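Side-chain contact in B-agarase (Saccharophagus degradans, PDB 4BQ2), which hydrolyses agarose chains as a family 50 glycoside hydrolase, acting as an exo-beta-agarase: residues Trp62-Phe67 and Ile187-Asn192. Numbering follows the deposited sequence.
Sequences WDWSEF and IRIQPN
Asp63 OD1 is gripped twice by Ser65, through the backbone N at 2.9 Å in an Asx turn and through OG, which meets the lone pair on the side of the other carboxylate oxygen. The Asx turn overlaps a type I beta turn from Trp64 to Phe67, closed by the bond from Phe67 N to Trp64 O, and the side chains of Trp64 and Phe67, at the two ends of this turn, both meet Ile189 on strand 180-191. This meeting lies in the CBM-like beta domain of the agarase, where the loop between strands 51-56 and 70-79 packs against strand 180-191, which pairs with strand 3-6 among others. The two branches of Ile189 divide the work. With CG1 anti to the carbonyl carbon (chi1 -64°), CD1 reaches over the indole of Trp64, 3.4 Å from the centroid of its five-membered ring, a close CH-pi contact. CG2, anti to the backbone N, sits instead over the centre of the Phe67 ring, 3.8 Å from the centroid and 12° off the normal. The opposite face of the indole is met by Trp62 CB, displaced toward the rim. Around this apolar cluster, His3 meets Phe67 edge-to-face, and Ile166 and Ile169 of strand 166-174 touch Trp64. Away from the aromatic pair, Arg188 NE donates to Gln190 OE1 at 2.7 Å, nearly straight at 171°, with the amide oxygen lying in the guanidinium plane.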
ATOM      1  N   TRP A  62     -25.769  -6.186  20.450  1.00 34.45           N
ATOM      2  CA  TRP A  62     -26.489  -4.946  20.789  1.00 33.76           C
ATOM      3  C   TRP A  62     -27.431  -4.554  19.667  1.00 32.33           C
ATOM      4  O   TRP A  62     -27.051  -4.593  18.508  1.00 30.20           O
ATOM      5  CB  TRP A  62     -25.529  -3.760  20.944  1.00 36.97           C
ATOM      6  CG  TRP A  62     -24.656  -3.674  22.170  1.00 42.39           C
ATOM      7  CD1 TRP A  62     -25.049  -3.401  23.447  1.00 44.88           C
ATOM      8  CD2 TRP A  62     -23.226  -3.761  22.206  1.00 42.67           C
ATOM      9  NE1 TRP A  62     -23.962  -3.357  24.280  1.00 44.63           N
ATOM     10  CE2 TRP A  62     -22.829  -3.566  23.542  1.00 44.33           C
ATOM     11  CE3 TRP A  62     -22.244  -4.011  21.237  1.00 44.79           C
ATOM     12  CZ2 TRP A  62     -21.494  -3.610  23.941  1.00 42.53           C
ATOM     13  CZ3 TRP A  62     -20.909  -4.063  21.638  1.00 42.81           C
ATOM     14  CH2 TRP A  62     -20.554  -3.859  22.979  1.00 42.87           C
ATOM     15  N   ASP A  63     -28.647  -4.135  20.007  1.00 34.07           N
ATOM     16  CA  ASP A  63     -29.571  -3.590  19.012  1.00 34.20           C
ATOM     17  C   ASP A  63     -29.544  -2.066  19.012  1.00 33.65           C
ATOM     18  O   ASP A  63     -30.186  -1.413  19.856  1.00 30.77           O
ATOM     19  CB  ASP A  63     -31.001  -4.108  19.225  1.00 36.36           C
ATOM     20  CG  ASP A  63     -31.979  -3.630  18.140  1.00 37.93           C
ATOM     21  OD1 ASP A  63     -31.626  -2.773  17.301  1.00 36.33           O
ATOM     22  OD2 ASP A  63     -33.128  -4.105  18.136  1.00 41.13           O
ATOM     23  N   TRP A  64     -28.781  -1.504  18.069  1.00 30.25           N
ATOM     24  CA  TRP A  64     -28.717  -0.052  17.881  1.00 28.91           C
ATOM     25  C   TRP A  64     -29.402   0.386  16.584  1.00 29.24           C
ATOM     26  O   TRP A  64     -29.050   1.428  16.008  1.00 26.56           O
ATOM     27  CB  TRP A  64     -27.244   0.427  17.867  1.00 30.43           C
ATOM     28  CG  TRP A  64     -26.440   0.147  19.130  1.00 28.38           C
ATOM     29  CD1 TRP A  64     -26.919   0.044  20.415  1.00 30.25           C
ATOM     30  CD2 TRP A  64     -25.020  -0.045  19.218  1.00 26.77           C
ATOM     31  NE1 TRP A  64     -25.879  -0.199  21.293  1.00 29.12           N
ATOM     32  CE2 TRP A  64     -24.706  -0.255  20.586  1.00 26.78           C
ATOM     33  CE3 TRP A  64     -23.975  -0.023  18.277  1.00 24.53           C
ATOM     34  CZ2 TRP A  64     -23.399  -0.471  21.030  1.00 26.79           C
ATOM     35  CZ3 TRP A  64     -22.670  -0.244  18.725  1.00 25.67           C
ATOM     36  CH2 TRP A  64     -22.398  -0.471  20.086  1.00 24.93           C
ATOM     37  N   SER A  65     -30.371  -0.393  16.111  1.00 27.71           N
ATOM     38  CA  SER A  65     -31.038  -0.082  14.849  1.00 31.15           C
ATOM     39  C   SER A  65     -31.788   1.258  14.835  1.00 32.06           C
ATOM     40  O   SER A  65     -32.072   1.790  13.764  1.00 36.52           O
ATOM     41  CB  SER A  65     -31.968  -1.226  14.408  1.00 33.41           C
ATOM     42  OG  SER A  65     -33.082  -1.315  15.273  1.00 33.92           O
ATOM     43  N   GLU A  66     -32.086   1.825  15.998  1.00 32.92           N
ATOM     44  CA  GLU A  66     -32.788   3.112  16.015  1.00 36.53           C
ATOM     45  C   GLU A  66     -31.826   4.262  15.701  1.00 35.29           C
ATOM     46  O   GLU A  66     -32.260   5.364  15.357  1.00 33.21           O
ATOM     47  CB  GLU A  66     -33.498   3.360  17.348  1.00 40.20           C
ATOM     48  CG  GLU A  66     -32.608   3.863  18.476  1.00 42.18           C
ATOM     49  CD  GLU A  66     -32.116   2.765  19.400  1.00 49.70           C
ATOM     50  OE1 GLU A  66     -31.873   1.613  18.929  1.00 54.99           O
ATOM     51  OE2 GLU A  66     -31.963   3.063  20.610  1.00 48.56           O
ATOM     52  N   PHE A  67     -30.522   3.999  15.814  1.00 32.58           N
ATOM     53  CA  PHE A  67     -29.506   5.018  15.521  1.00 32.70           C
ATOM     54  C   PHE A  67     -29.273   5.162  14.031  1.00 32.29           C
ATOM     55  O   PHE A  67     -28.284   4.646  13.489  1.00 36.22           O
ATOM     56  CB  PHE A  67     -28.198   4.713  16.239  1.00 30.85           C
ATOM     57  CG  PHE A  67     -28.268   4.922  17.716  1.00 31.95           C
ATOM     58  CD1 PHE A  67     -28.309   6.201  18.243  1.00 32.29           C
ATOM     59  CD2 PHE A  67     -28.299   3.839  18.585  1.00 34.50           C
ATOM     60  CE1 PHE A  67     -28.375   6.403  19.610  1.00 33.86           C
ATOM     61  CE2 PHE A  67     -28.369   4.033  19.958  1.00 35.48           C
ATOM     62  CZ  PHE A  67     -28.397   5.316  20.470  1.00 35.38           C
ATOM     63  N   ILE A 187     -16.837   5.288  26.382  1.00 17.89           N
ATOM     64  CA  ILE A 187     -17.284   4.628  25.194  1.00 19.67           C
ATOM     65  C   ILE A 187     -18.783   4.853  25.088  1.00 20.67           C
ATOM     66  O   ILE A 187     -19.545   4.465  25.981  1.00 19.92           O
ATOM     67  CB  ILE A 187     -16.950   3.134  25.213  1.00 19.27           C
ATOM     68  CG1 ILE A 187     -15.464   2.949  25.582  1.00 19.47           C
ATOM     69  CG2 ILE A 187     -17.324   2.563  23.872  1.00 19.80           C
ATOM     70  CD1 ILE A 187     -14.899   1.542  25.465  1.00 18.80           C
ATOM     71  N   ARG A 188     -19.204   5.518  24.019  1.00 19.65           N
ATOM     72  CA  ARG A 188     -20.600   5.942  23.918  1.00 21.70           C
ATOM     73  C   ARG A 188     -21.055   6.043  22.470  1.00 22.38           C
ATOM     74  O   ARG A 188     -20.207   6.065  21.559  1.00 21.42           O
ATOM     75  CB  ARG A 188     -20.757   7.306  24.622  1.00 20.94           C
ATOM     76  CG  ARG A 188     -20.066   8.451  23.874  1.00 21.99           C
ATOM     77  CD  ARG A 188     -19.525   9.518  24.788  1.00 21.44           C
ATOM     78  NE  ARG A 188     -18.970  10.651  24.029  1.00 20.49           N
ATOM     79  CZ  ARG A 188     -17.667  10.901  23.884  1.00 19.43           C
ATOM     80  NH1 ARG A 188     -16.737  10.077  24.404  1.00 17.90           N
ATOM     81  NH2 ARG A 188     -17.300  11.971  23.189  1.00 16.55           N
ATOM     82  N   ILE A 189     -22.374   6.123  22.261  1.00 22.10           N
ATOM     83  CA  ILE A 189     -22.971   6.463  20.970  1.00 22.47           C
ATOM     84  C   ILE A 189     -23.619   7.846  21.028  1.00 25.12           C
ATOM     85  O   ILE A 189     -24.346   8.155  21.967  1.00 25.78           O
ATOM     86  CB  ILE A 189     -24.036   5.453  20.507  1.00 23.93           C
ATOM     87  CG1 ILE A 189     -23.403   4.091  20.267  1.00 26.01           C
ATOM     88  CG2 ILE A 189     -24.675   5.903  19.194  1.00 24.66           C
ATOM     89  CD1 ILE A 189     -24.422   2.986  20.313  1.00 26.71           C
ATOM     90  N   GLN A 190     -23.316   8.676  20.023  1.00 25.42           N
ATOM     91  CA  GLN A 190     -23.891  10.023  19.893  1.00 25.61           C
ATOM     92  C   GLN A 190     -24.534  10.122  18.509  1.00 25.58           C
ATOM     93  O   GLN A 190     -23.917   9.709  17.528  1.00 24.72           O
ATOM     94  CB  GLN A 190     -22.795  11.101  20.048  1.00 25.43           C
ATOM     95  CG  GLN A 190     -22.315  11.283  21.488  1.00 26.38           C
ATOM     96  CD  GLN A 190     -21.239  12.318  21.659  1.00 27.07           C
ATOM     97  OE1 GLN A 190     -20.529  12.309  22.665  1.00 25.66           O
ATOM     98  NE2 GLN A 190     -21.096  13.221  20.682  1.00 28.02           N
ATOM     99  N   PRO A 191     -25.768  10.678  18.415  1.00 27.32           N
ATOM    100  CA  PRO A 191     -26.311  10.927  17.081  1.00 26.43           C
ATOM    101  C   PRO A 191     -25.397  11.924  16.381  1.00 25.64           C
ATOM    102  O   PRO A 191     -24.713  12.710  17.056  1.00 23.75           O
ATOM    103  CB  PRO A 191     -27.699  11.544  17.352  1.00 29.15           C
ATOM    104  CG  PRO A 191     -27.655  12.032  18.759  1.00 30.86           C
ATOM    105  CD  PRO A 191     -26.637  11.199  19.492  1.00 28.60           C
ATOM    106  N   ASN A 192     -25.341  11.857  15.058  1.00 23.84           N
ATOM    107  CA  ASN A 192     -24.491  12.756  14.321  1.00 25.05           C
ATOM    108  C   ASN A 192     -25.064  14.168  14.299  1.00 27.85           C
ATOM    109  O   ASN A 192     -26.268  14.331  14.163  1.00 24.11           O
ATOM    110  CB  ASN A 192     -24.344  12.288  12.892  1.00 24.38           C
ATOM    111  CG  ASN A 192     -23.615  10.957  12.792  1.00 21.38           C
ATOM    112  OD1 ASN A 192     -22.776  10.626  13.643  1.00 22.08           O
ATOM    113  ND2 ASN A 192     -23.933  10.193  11.756  1.00 20.18           N
TER